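Local coordinates for N-glycosylase/DNA lyase (Methanocaldococcus jannaschii, PDB 3FHF), which is a mostly helical N-glycosylase/DNA lyase of the 8-oxoguanine DNA glycosylase family, in the helix-hairpin-helix clan, at residues I157-Y162 with D168-T173. Residues are numbered along the deposited sequence; the frame is centred on the assembly and turned at random. Where two conformers were deposited one is given.
Sequences ILRELY and DEIPKT
Tyr-162 and Glu-169 bring the two backbones closest, with their CA atoms 5.8 Å apart. Residues 157-162 lie on helix 155-163. Residues 168-173 form an irregular strip of the loop between helix 155-163 and helix 176-192, and run back along helix 155-163. No hydrogen bond joins the segments; helix side chains pack on side chains and backbone atoms of the loop. In the conformer given, CG1 of Ile-170 sits 3.7 Å from CD2 of Tyr-162, and the two side chains cross at about a right angle. The tyrosine CG is anti to the backbone N (chi1 161°), which swings the ring toward the loop. Carbonyl O of Asp-168 meets the ring at its edge, in plane, 3.4 Å from CE1. The Glu-169 side chain runs alongside the ring in the same direction, its carboxylate turned 33° from the ring plane. Its OE2 comes 3.8 Å from CE1 of Tyr-162. The contact lies at the surface of this all-helical fold, where the connection between two successive helices folds back on the first. In the same conformer, CD1 of Ile-170 lies over one face of the Arg-159 guanidinium, toward the rim. NH1 of that arginine forms a salt bridge with Glu-163 on the same helix. The buried Leu-158 sets CD1 3.7 Å from CG of Pro-171, and its CD2 also approaches this ring carbon. Leu-158 also touches Ile-182 of helix 176-192.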
loop_
_atom_site.group_PDB
_atom_site.type_symbol
_atom_site.label_atom_id
_atom_site.label_comp_id
_atom_site.label_asym_id
_atom_site.label_seq_id
_atom_site.Cartn_x
_atom_site.Cartn_y
_atom_site.Cartn_z
ATOM N N ILE A 157 1.111 -5.644 -10.531
ATOM C CA ILE A 157 -0.272 -5.715 -10.971
ATOM C C ILE A 157 -0.378 -5.059 -12.349
ATOM O O ILE A 157 -1.164 -5.497 -13.178
ATOM C CB ILE A 157 -1.238 -5.015 -9.979
ATOM C CG1 ILE A 157 -2.686 -5.234 -10.422
ATOM C CG2 ILE A 157 -0.951 -3.533 -9.920
ATOM C CD1 ILE A 157 -3.090 -6.689 -10.516
ATOM N N LEU A 158 0.421 -4.021 -12.597
ATOM C CA LEU A 158 0.382 -3.352 -13.897
ATOM C C LEU A 158 0.792 -4.325 -14.994
ATOM O O LEU A 158 0.201 -4.341 -16.072
ATOM C CB LEU A 158 1.288 -2.112 -13.914
ATOM C CG LEU A 158 0.775 -0.921 -13.099
ATOM C CD1 LEU A 158 1.788 0.217 -13.139
ATOM C CD2 LEU A 158 -0.570 -0.470 -13.652
ATOM N N ARG A 159 1.797 -5.147 -14.725
ATOM C CA ARG A 159 2.224 -6.118 -15.718
ATOM C C ARG A 159 1.142 -7.170 -15.943
ATOM O O ARG A 159 0.892 -7.574 -17.077
ATOM C CB ARG A 159 3.518 -6.811 -15.295
ATOM C CG ARG A 159 3.906 -7.962 -16.219
ATOM C CD ARG A 159 5.326 -8.434 -15.969
ATOM N NE ARG A 159 6.313 -7.437 -16.385
ATOM C CZ ARG A 159 6.609 -7.147 -17.650
ATOM N NH1 ARG A 159 5.999 -7.777 -18.649
ATOM N NH2 ARG A 159 7.527 -6.226 -17.919
ATOM N N GLU A 160 0.504 -7.613 -14.863
ATOM C CA GLU A 160 -0.538 -8.626 -14.984
ATOM C C GLU A 160 -1.722 -8.066 -15.759
ATOM O O GLU A 160 -2.274 -8.745 -16.625
ATOM C CB GLU A 160 -0.957 -9.124 -13.590
ATOM C CG GLU A 160 0.243 -9.593 -12.766
ATOM C CD GLU A 160 -0.120 -10.178 -11.410
ATOM O OE1 GLU A 160 -1.090 -9.706 -10.780
ATOM O OE2 GLU A 160 0.590 -11.106 -10.965
ATOM N N LEU A 161 -2.092 -6.820 -15.466
ATOM C CA LEU A 161 -3.204 -6.164 -16.153
ATOM C C LEU A 161 -2.904 -6.017 -17.646
ATOM O O LEU A 161 -3.765 -6.261 -18.494
ATOM C CB LEU A 161 -3.468 -4.783 -15.539
ATOM C CG LEU A 161 -4.162 -4.755 -14.162
ATOM C CD1 LEU A 161 -4.100 -3.363 -13.570
ATOM C CD2 LEU A 161 -5.608 -5.201 -14.304
ATOM N N TYR A 162 -1.680 -5.611 -17.963
ATOM C CA TYR A 162 -1.269 -5.430 -19.351
ATOM C C TYR A 162 -1.247 -6.753 -20.108
ATOM O O TYR A 162 -1.774 -6.857 -21.213
ATOM C CB TYR A 162 0.122 -4.791 -19.399
ATOM C CG TYR A 162 0.847 -4.967 -20.719
ATOM C CD1 TYR A 162 0.390 -4.347 -21.880
ATOM C CD2 TYR A 162 1.998 -5.754 -20.800
ATOM C CE1 TYR A 162 1.063 -4.502 -23.092
ATOM C CE2 TYR A 162 2.684 -5.917 -22.010
ATOM C CZ TYR A 162 2.210 -5.287 -23.149
ATOM O OH TYR A 162 2.891 -5.435 -24.337
ATOM N N ASP A 168 -3.979 -1.289 -22.247
ATOM C CA ASP A 168 -3.200 -1.368 -23.483
ATOM C C ASP A 168 -1.681 -1.395 -23.368
ATOM O O ASP A 168 -1.008 -2.036 -24.176
ATOM C CB ASP A 168 -3.586 -0.225 -24.421
ATOM C CG ASP A 168 -4.700 -0.607 -25.367
ATOM O OD1 ASP A 168 -4.694 -1.759 -25.857
ATOM O OD2 ASP A 168 -5.572 0.246 -25.635
ATOM N N GLU A 169 -1.133 -0.700 -22.382
ATOM C CA GLU A 169 0.315 -0.661 -22.229
ATOM C C GLU A 169 0.707 -0.414 -20.786
ATOM O O GLU A 169 -0.068 0.152 -20.013
ATOM C CB GLU A 169 0.903 0.469 -23.086
ATOM C CG GLU A 169 0.528 0.432 -24.563
ATOM C CD GLU A 169 1.228 -0.679 -25.326
ATOM O OE1 GLU A 169 0.867 -0.908 -26.501
ATOM O OE2 GLU A 169 2.142 -1.318 -24.760
ATOM N N ILE A 170 1.903 -0.856 -20.416
ATOM C CA ILE A 170 2.397 -0.641 -19.064
ATOM C C ILE A 170 2.696 0.855 -18.991
ATOM O O ILE A 170 3.600 1.347 -19.663
ATOM C CB ILE A 170 3.680 -1.457 -18.801
ATOM C CG1 ILE A 170 3.366 -2.953 -18.891
ATOM C CG2 ILE A 170 4.247 -1.112 -17.431
ATOM C CD1 ILE A 170 4.577 -3.855 -18.741
ATOM N N PRO A 171 1.930 1.595 -18.176
ATOM C CA PRO A 171 2.082 3.044 -18.006
ATOM C C PRO A 171 3.437 3.658 -17.651
ATOM O O PRO A 171 3.801 4.689 -18.216
ATOM C CB PRO A 171 1.005 3.383 -16.974
ATOM C CG PRO A 171 0.884 2.124 -16.185
ATOM C CD PRO A 171 0.910 1.069 -17.253
ATOM N N LYS A 172 4.174 3.044 -16.729
ATOM C CA LYS A 172 5.470 3.577 -16.290
ATOM C C LYS A 172 5.229 4.706 -15.293
ATOM O O LYS A 172 5.590 4.598 -14.121
ATOM C CB LYS A 172 6.286 4.109 -17.470
ATOM C CG LYS A 172 6.964 3.038 -18.294
ATOM C CD LYS A 172 8.045 2.349 -17.487
ATOM C CE LYS A 172 8.780 1.323 -18.319
ATOM N NZ LYS A 172 9.853 0.659 -17.534
ATOM N N THR A 173 4.626 5.793 -15.768
ATOM C CA THR A 173 4.307 6.929 -14.909
ATOM C C THR A 173 2.791 7.029 -14.807
ATOM O O THR A 173 2.091 7.067 -15.819
ATOM C CB THR A 173 4.854 8.250 -15.474
ATOM O OG1 THR A 173 4.176 8.575 -16.696
ATOM C CG2 THR A 173 6.342 8.120 -15.739
#